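Local coordinates for protein peptidoglycan glycosyltransferase (Eggerthella lenta, PDB 4MNR) that is a penicillin-binding protein of the bacterial cell-wall machinery, whose transpeptidase domain belongs to the serine beta-lactamase-like superfamily, at residues A[189-203]-A[366-378]. Numbering follows the deposited sequence.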
ATOM      1  N   ILE A 189     -13.040  -1.684  -1.936  1.00  9.54           N
ATOM      2  CA  ILE A 189     -13.025  -2.454  -0.688  1.00  9.12           C
ATOM      3  C   ILE A 189     -13.606  -1.596   0.446  1.00 10.29           C
ATOM      4  O   ILE A 189     -14.433  -2.056   1.239  1.00 10.85           O
ATOM      5  CB  ILE A 189     -11.599  -2.874  -0.294  1.00  9.84           C
ATOM      6  CG1 ILE A 189     -11.003  -3.843  -1.322  1.00 12.67           C
ATOM      7  CG2 ILE A 189     -11.608  -3.498   1.099  1.00 11.52           C
ATOM      8  CD1 ILE A 189      -9.540  -4.147  -1.069  1.00 13.29           C
ATOM      9  N   VAL A 190     -13.191  -0.330   0.504  1.00  9.50           N
ATOM     10  CA  VAL A 190     -13.694   0.604   1.522  1.00 10.92           C
ATOM     11  C   VAL A 190     -15.181   0.920   1.346  1.00  9.70           C
ATOM     12  O   VAL A 190     -15.951   0.855   2.308  1.00 11.04           O
ATOM     13  CB  VAL A 190     -12.890   1.928   1.549  1.00 10.98           C
ATOM     14  CG1 VAL A 190     -13.479   2.906   2.574  1.00 12.25           C
ATOM     15  CG2 VAL A 190     -11.438   1.646   1.873  1.00 12.86           C
ATOM     16  N   THR A 191     -15.580   1.252   0.123  1.00  9.23           N
ATOM     17  CA  THR A 191     -16.981   1.530  -0.169  1.00  8.45           C
ATOM     18  C   THR A 191     -17.897   0.357   0.175  1.00  9.93           C
ATOM     19  O   THR A 191     -18.911   0.537   0.845  1.00 11.21           O
ATOM     20  CB  THR A 191     -17.155   1.928  -1.629  1.00 10.98           C
ATOM     21  OG1 THR A 191     -16.224   2.974  -1.919  1.00 11.29           O
ATOM     22  CG2 THR A 191     -18.573   2.449  -1.884  1.00  9.58           C
ATOM     23  N   LEU A 192     -17.519  -0.835  -0.273  1.00 11.01           N
ATOM     24  CA  LEU A 192     -18.284  -2.057   0.015  1.00  7.96           C
ATOM     25  C   LEU A 192     -18.367  -2.329   1.509  1.00 11.65           C
ATOM     26  O   LEU A 192     -19.443  -2.601   2.054  1.00 12.11           O
ATOM     27  CB  LEU A 192     -17.623  -3.243  -0.676  1.00 10.56           C
ATOM     28  CG  LEU A 192     -18.303  -4.589  -0.419  1.00 12.55           C
ATOM     29  CD1 LEU A 192     -19.739  -4.578  -0.951  1.00 14.48           C
ATOM     30  CD2 LEU A 192     -17.483  -5.710  -1.041  1.00 12.98           C
ATOM     31  N   ALA A 193     -17.224  -2.278   2.186  1.00 11.56           N
ATOM     32  CA  ALA A 193     -17.211  -2.537   3.624  1.00  8.35           C
ATOM     33  C   ALA A 193     -18.091  -1.548   4.379  1.00 12.56           C
ATOM     34  O   ALA A 193     -18.783  -1.912   5.317  1.00 13.00           O
ATOM     35  CB  ALA A 193     -15.772  -2.503   4.164  1.00  9.33           C
ATOM     36  N   THR A 194     -18.070  -0.289   3.953  1.00 11.20           N
ATOM     37  CA  THR A 194     -18.875   0.729   4.595  1.00 12.05           C
ATOM     38  C   THR A 194     -20.359   0.470   4.364  1.00 12.49           C
ATOM     39  O   THR A 194     -21.172   0.606   5.277  1.00 14.66           O
ATOM     40  CB  THR A 194     -18.477   2.131   4.080  1.00 11.74           C
ATOM     41  OG1 THR A 194     -17.102   2.369   4.424  1.00 13.21           O
ATOM     42  CG2 THR A 194     -19.325   3.186   4.757  1.00 15.26           C
ATOM     43  N   ALA A 195     -20.707   0.083   3.137  1.00 14.07           N
ATOM     44  CA  ALA A 195     -22.104  -0.164   2.796  1.00 14.49           C
ATOM     45  C   ALA A 195     -22.666  -1.337   3.595  1.00 13.14           C
ATOM     46  O   ALA A 195     -23.807  -1.297   4.041  1.00 16.67           O
ATOM     47  CB  ALA A 195     -22.263  -0.410   1.300  1.00 15.89           C
ATOM     48  N   LEU A 196     -21.863  -2.383   3.779  1.00 13.82           N
ATOM     49  CA  LEU A 196     -22.322  -3.526   4.556  1.00 12.29           C
ATOM     50  C   LEU A 196     -22.413  -3.195   6.048  1.00 17.15           C
ATOM     51  O   LEU A 196     -23.372  -3.577   6.719  1.00 21.19           O
ATOM     52  CB  LEU A 196     -21.405  -4.736   4.327  1.00 12.08           C
ATOM     53  CG  LEU A 196     -21.295  -5.234   2.883  1.00 14.71           C
ATOM     54  CD1 LEU A 196     -20.410  -6.478   2.824  1.00 15.05           C
ATOM     55  CD2 LEU A 196     -22.670  -5.515   2.283  1.00 17.16           C
ATOM     56  N   GLU A 197     -21.409  -2.499   6.569  1.00 15.90           N
ATOM     57  CA  GLU A 197     -21.378  -2.128   7.988  1.00 16.23           C
ATOM     58  C   GLU A 197     -22.575  -1.252   8.372  1.00 19.89           C
ATOM     59  O   GLU A 197     -23.172  -1.423   9.445  1.00 20.63           O
ATOM     60  CB  GLU A 197     -20.050  -1.424   8.322  1.00 20.17           C
ATOM     61  CG  GLU A 197     -19.901  -0.959   9.781  1.00 23.52           C
ATOM     62  CD  GLU A 197     -19.246  -1.995  10.700  1.00 26.89           C
ATOM     63  OE1 GLU A 197     -18.898  -3.096  10.234  1.00 20.87           O
ATOM     64  OE2 GLU A 197     -19.076  -1.703  11.905  1.00 28.90           O
ATOM     65  N   ASP A 198     -22.937  -0.332   7.481  1.00 18.22           N
ATOM     66  CA  ASP A 198     -23.991   0.643   7.754  1.00 21.49           C
ATOM     67  C   ASP A 198     -25.347   0.189   7.226  1.00 24.47           C
ATOM     68  O   ASP A 198     -26.338   0.923   7.322  1.00 24.05           O
ATOM     69  CB  ASP A 198     -23.637   2.001   7.144  1.00 26.34           C
ATOM     70  CG  ASP A 198     -22.442   2.657   7.819  1.00 34.87           C
ATOM     71  OD1 ASP A 198     -22.144   2.317   8.987  1.00 38.50           O
ATOM     72  OD2 ASP A 198     -21.802   3.522   7.179  1.00 36.23           O
ATOM     73  N   ASP A 199     -25.382  -1.019   6.666  1.00 19.98           N
ATOM     74  CA  ASP A 199     -26.615  -1.615   6.147  1.00 24.78           C
ATOM     75  C   ASP A 199     -27.262  -0.771   5.051  1.00 20.72           C
ATOM     76  O   ASP A 199     -28.486  -0.715   4.940  1.00 24.09           O
ATOM     77  CB  ASP A 199     -27.620  -1.874   7.275  1.00 36.96           C
ATOM     78  CG  ASP A 199     -28.549  -3.034   6.974  1.00 47.14           C
ATOM     79  OD1 ASP A 199     -28.091  -4.011   6.343  1.00 50.55           O
ATOM     80  OD2 ASP A 199     -29.734  -2.969   7.368  1.00 54.80           O
ATOM     81  N   VAL A 200     -26.434  -0.127   4.237  1.00 16.93           N
ATOM     82  CA  VAL A 200     -26.940   0.628   3.094  1.00 17.47           C
ATOM     83  C   VAL A 200     -27.405  -0.318   1.986  1.00 17.96           C
ATOM     84  O   VAL A 200     -28.414  -0.073   1.324  1.00 19.10           O
ATOM     85  CB  VAL A 200     -25.873   1.590   2.549  1.00 19.64           C
ATOM     86  CG1 VAL A 200     -26.357   2.261   1.262  1.00 21.90           C
ATOM     87  CG2 VAL A 200     -25.522   2.633   3.609  1.00 23.26           C
ATOM     88  N   ALA A 201     -26.656  -1.397   1.788  1.00 15.09           N
ATOM     89  CA  ALA A 201     -26.993  -2.412   0.798  1.00 16.31           C
ATOM     90  C   ALA A 201     -26.423  -3.723   1.295  1.00 14.14           C
ATOM     91  O   ALA A 201     -25.637  -3.740   2.249  1.00 19.36           O
ATOM     92  CB  ALA A 201     -26.396  -2.072  -0.563  1.00 18.11           C
ATOM     93  N   GLY A 202     -26.804  -4.816   0.642  1.00 15.11           N
ATOM     94  CA  GLY A 202     -26.214  -6.112   0.944  1.00 13.55           C
ATOM     95  C   GLY A 202     -25.590  -6.711  -0.302  1.00 16.38           C
ATOM     96  O   GLY A 202     -25.745  -6.168  -1.398  1.00 15.71           O
ATOM     97  N   GLU A 203     -24.902  -7.841  -0.143  1.00 15.61           N
ATOM     98  CA  GLU A 203     -24.207  -8.474  -1.257  1.00 14.34           C
ATOM     99  C   GLU A 203     -25.172  -8.822  -2.377  1.00 14.18           C
ATOM    100  O   GLU A 203     -24.789  -8.853  -3.543  1.00 14.88           O
ATOM    101  CB  GLU A 203     -23.503  -9.757  -0.800  1.00 15.03           C
ATOM    102  CG  GLU A 203     -22.460  -9.573   0.292  1.00 17.68           C
ATOM    103  CD  GLU A 203     -23.040  -9.758   1.692  1.00 19.83           C
ATOM    104  OE1 GLU A 203     -24.172  -9.293   1.936  1.00 18.30           O
ATOM    105  OE2 GLU A 203     -22.366 -10.378   2.545  1.00 18.90           O
ATOM    106  N   VAL A 366     -13.893  -1.946  10.609  1.00 11.21           N
ATOM    107  CA  VAL A 366     -15.250  -2.489  10.540  1.00 10.82           C
ATOM    108  C   VAL A 366     -15.344  -3.670  11.504  1.00 11.87           C
ATOM    109  O   VAL A 366     -14.334  -4.091  12.064  1.00 12.45           O
ATOM    110  CB  VAL A 366     -15.615  -2.995   9.118  1.00 13.55           C
ATOM    111  CG1 VAL A 366     -15.755  -1.833   8.127  1.00 13.99           C
ATOM    112  CG2 VAL A 366     -14.594  -4.014   8.629  1.00 12.41           C
ATOM    113  N   SER A 367     -16.548  -4.196  11.698  1.00 13.30           N
ATOM    114  CA  SER A 367     -16.730  -5.359  12.574  1.00 13.73           C
ATOM    115  C   SER A 367     -16.144  -6.630  11.967  1.00 11.48           C
ATOM    116  O   SER A 367     -15.924  -6.718  10.756  1.00 11.34           O
ATOM    117  CB  SER A 367     -18.211  -5.599  12.864  1.00 15.26           C
ATOM    118  OG  SER A 367     -18.866  -6.088  11.707  1.00 17.35           O
ATOM    119  N   LYS A 368     -15.898  -7.618  12.824  1.00 12.55           N
ATOM    120  CA  LYS A 368     -15.430  -8.912  12.357  1.00 12.37           C
ATOM    121  C   LYS A 368     -16.407  -9.522  11.347  1.00 11.02           C
ATOM    122  O   LYS A 368     -15.991 -10.069  10.320  1.00 12.47           O
ATOM    123  CB  LYS A 368     -15.200  -9.873  13.529  1.00 13.65           C
ATOM    124  CG  LYS A 368     -14.750 -11.249  13.081  1.00 16.05           C
ATOM    125  CD  LYS A 368     -14.421 -12.157  14.278  1.00 21.58           C
ATOM    126  CE  LYS A 368     -13.817 -13.481  13.820  1.00 30.30           C
ATOM    127  NZ  LYS A 368     -14.663 -14.176  12.811  1.00 35.39           N
ATOM    128  N   THR A 369     -17.704  -9.404  11.622  1.00 14.31           N
ATOM    129  CA  THR A 369     -18.708  -9.912  10.690  1.00 12.32           C
ATOM    130  C   THR A 369     -18.606  -9.223   9.331  1.00 11.32           C
ATOM    131  O   THR A 369     -18.654  -9.878   8.281  1.00 11.89           O
ATOM    132  CB  THR A 369     -20.130  -9.752  11.255  1.00 15.78           C
ATOM    133  OG1 THR A 369     -20.250 -10.530  12.452  1.00 20.11           O
ATOM    134  CG2 THR A 369     -21.177 -10.229  10.251  1.00 18.12           C
ATOM    135  N   THR A 370     -18.461  -7.902   9.346  1.00 11.14           N
ATOM    136  CA  THR A 370     -18.358  -7.168   8.091  1.00 10.59           C
ATOM    137  C   THR A 370     -17.105  -7.562   7.313  1.00 11.26           C
ATOM    138  O   THR A 370     -17.164  -7.808   6.103  1.00 11.26           O
ATOM    139  CB  THR A 370     -18.338  -5.660   8.340  1.00 11.91           C
ATOM    140  OG1 THR A 370     -19.600  -5.264   8.884  1.00 14.98           O
ATOM    141  CG2 THR A 370     -18.084  -4.915   7.040  1.00 11.25           C
ATOM    142  N   ALA A 371     -15.976  -7.651   8.015  1.00 11.81           N
ATOM    143  CA  ALA A 371     -14.716  -8.028   7.378  1.00  9.59           C
ATOM    144  C   ALA A 371     -14.855  -9.380   6.685  1.00 12.21           C
ATOM    145  O   ALA A 371     -14.390  -9.559   5.569  1.00 11.18           O
ATOM    146  CB  ALA A 371     -13.587  -8.093   8.405  1.00  9.94           C
ATOM    147  N   GLY A 372     -15.499 -10.328   7.361  1.00 12.33           N
ATOM    148  CA  GLY A 372     -15.674 -11.656   6.806  1.00 13.51           C
ATOM    149  C   GLY A 372     -16.556 -11.649   5.571  1.00 12.85           C
ATOM    150  O   GLY A 372     -16.310 -12.396   4.626  1.00 12.36           O
ATOM    151  N   ARG A 373     -17.583 -10.801   5.569  1.00  9.50           N
ATOM    152  CA  ARG A 373     -18.489 -10.745   4.425  1.00  9.98           C
ATOM    153  C   ARG A 373     -17.764 -10.151   3.243  1.00 12.11           C
ATOM    154  O   ARG A 373     -17.950 -10.584   2.103  1.00 10.93           O
ATOM    155  CB  ARG A 373     -19.727  -9.897   4.738  1.00 11.98           C
ATOM    156  CG  ARG A 373     -20.694 -10.559   5.704  1.00 13.57           C
ATOM    157  CD  ARG A 373     -21.687  -9.546   6.240  1.00 14.81           C
ATOM    158  NE  ARG A 373     -22.630  -9.122   5.206  1.00 14.80           N
ATOM    159  CZ  ARG A 373     -23.492  -8.120   5.355  1.00 18.40           C
ATOM    160  NH1 ARG A 373     -23.513  -7.415   6.484  1.00 18.10           N
ATOM    161  NH2 ARG A 373     -24.330  -7.825   4.374  1.00 21.24           N
ATOM    162  N   VAL A 374     -16.938  -9.143   3.510  1.00  9.16           N
ATOM    163  CA  VAL A 374     -16.152  -8.525   2.437  1.00  9.53           C
ATOM    164  C   VAL A 374     -15.124  -9.513   1.888  1.00 10.58           C
ATOM    165  O   VAL A 374     -14.934  -9.605   0.681  1.00  8.28           O
ATOM    166  CB  VAL A 374     -15.455  -7.252   2.922  1.00  9.73           C
ATOM    167  CG1 VAL A 374     -14.477  -6.708   1.849  1.00  9.27           C
ATOM    168  CG2 VAL A 374     -16.500  -6.210   3.295  1.00 11.99           C
ATOM    169  N   ARG A 375     -14.470 -10.250   2.783  0.65  9.79           N
ATOM    170  CA  ARG A 375     -13.471 -11.229   2.367  0.65 11.41           C
ATOM    171  C   ARG A 375     -14.095 -12.277   1.439  0.65  9.84           C
ATOM    172  O   ARG A 375     -13.489 -12.683   0.450  0.65 10.39           O
ATOM    173  CB  ARG A 375     -12.815 -11.879   3.593  0.65 10.96           C
ATOM    174  CG  ARG A 375     -11.433 -12.451   3.336  0.65 13.18           C
ATOM    175  CD  ARG A 375     -10.654 -12.621   4.644  0.65 16.27           C
ATOM    176  NE  ARG A 375     -11.320 -13.554   5.547  0.65 18.98           N
ATOM    177  CZ  ARG A 375     -11.926 -13.207   6.680  0.65 20.85           C
ATOM    178  NH1 ARG A 375     -12.516 -14.133   7.422  0.65 16.95           N
ATOM    179  NH2 ARG A 375     -11.945 -11.934   7.070  0.65 17.98           N
ATOM    180  N   ASP A 376     -15.321 -12.688   1.740  1.00 10.47           N
ATOM    181  CA  ASP A 376     -16.031 -13.652   0.898  1.00 11.03           C
ATOM    182  C   ASP A 376     -16.308 -13.093  -0.512  1.00 10.46           C
ATOM    183  O   ASP A 376     -16.224 -13.820  -1.513  1.00 11.32           O
ATOM    184  CB  ASP A 376     -17.334 -14.091   1.563  1.00 14.18           C
ATOM    185  CG  ASP A 376     -17.107 -15.030   2.753  1.00 23.72           C
ATOM    186  OD1 ASP A 376     -15.984 -15.569   2.906  1.00 24.11           O
ATOM    187  OD2 ASP A 376     -18.064 -15.234   3.535  1.00 26.69           O
ATOM    188  N   VAL A 377     -16.653 -11.814  -0.591  1.00 10.72           N
ATOM    189  CA  VAL A 377     -16.861 -11.184  -1.899  1.00  9.62           C
ATOM    190  C   VAL A 377     -15.539 -11.097  -2.668  1.00  9.48           C
ATOM    191  O   VAL A 377     -15.495 -11.335  -3.876  1.00 10.68           O
ATOM    192  CB  VAL A 377     -17.474  -9.774  -1.756  1.00  9.13           C
ATOM    193  CG1 VAL A 377     -17.550  -9.076  -3.119  1.00 10.74           C
ATOM    194  CG2 VAL A 377     -18.850  -9.869  -1.139  1.00 10.83           C
ATOM    195  N   LEU A 378     -14.456 -10.778  -1.958  1.00  9.99           N
ATOM    196  CA  LEU A 378     -13.142 -10.676  -2.597  1.00  9.55           C
ATOM    197  C   LEU A 378     -12.582 -12.029  -3.056  1.00  9.95           C
ATOM    198  O   LEU A 378     -11.777 -12.103  -3.995  1.00  9.57           O
ATOM    199  CB  LEU A 378     -12.144  -9.962  -1.683  1.00  8.94           C
ATOM    200  CG  LEU A 378     -12.537  -8.530  -1.309  1.00  9.45           C
ATOM    201  CD1 LEU A 378     -11.423  -7.859  -0.521  1.00 12.52           C
ATOM    202  CD2 LEU A 378     -12.893  -7.703  -2.545  1.00 10.89           C
TER
HETATM  203  O   HOH W   1     -25.224  -5.055   7.215  1.00 33.62           O
HETATM  204  O   HOH W   2     -26.002  -5.395   4.483  1.00 23.34           O
HETATM  205  O   HOH W   3     -20.280 -11.960   1.798  1.00 13.98           O
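Helix 189-197 and helix 368-378 touch through Ala193 and Val374 and run in broadly opposing directions, 131° between their N-to-C directions, with their axes 9.5 Å from each other at closest approach. Val374 enters as a knob in the hole formed by Ile189, Leu192, Ala193 and Leu196, with CG2 resting against Ala193 CB and lying 3.8 Å from Ala193 CA. Further along, Leu192 CD2 meets Val377 CG1 tip to tip, and Ile189 crosses Leu378 at about a right angle.

At the start of helix 368-378 Glu197 OE1 takes two bonds from opposite faces of its carboxylate: Thr370 OG1 at 2.6 Å on the anti side, and Ser367 N at 3.0 Å on the syn side, almost straight. Glu197 CG stands anti to the backbone N (chi1 179°), and a bend at chi2 turns the carboxylate to this helix start, where N-cap Ser367 OG accepts from Thr370 N. Along one side of the apolar seam Arg373 grips Glu203 side-on in a salt bridge of two nearly straight hydrogen bonds, NH2 to OE1 at 2.9 Å and NE to OE2 at 3.0 Å. Both oxygens lie near the guanidinium plane, yet the nitrogens approach from above the carboxylate, the two planes being 44° apart. Leu196 CB lies over one guanidinium face, and two waters lie at its edge, accepting from NH1 and NH2, with Asp199 OD1 nearby, in the Schellman turn ending helix 189-197.

Helix 321-332 touches Ile189 and Val374, while helix 233-239 touches Leu192 and Val377, placing this obliquely packed helix pair, with Val374 as its knob, among the helices of the penicillin-binding transpeptidase fold.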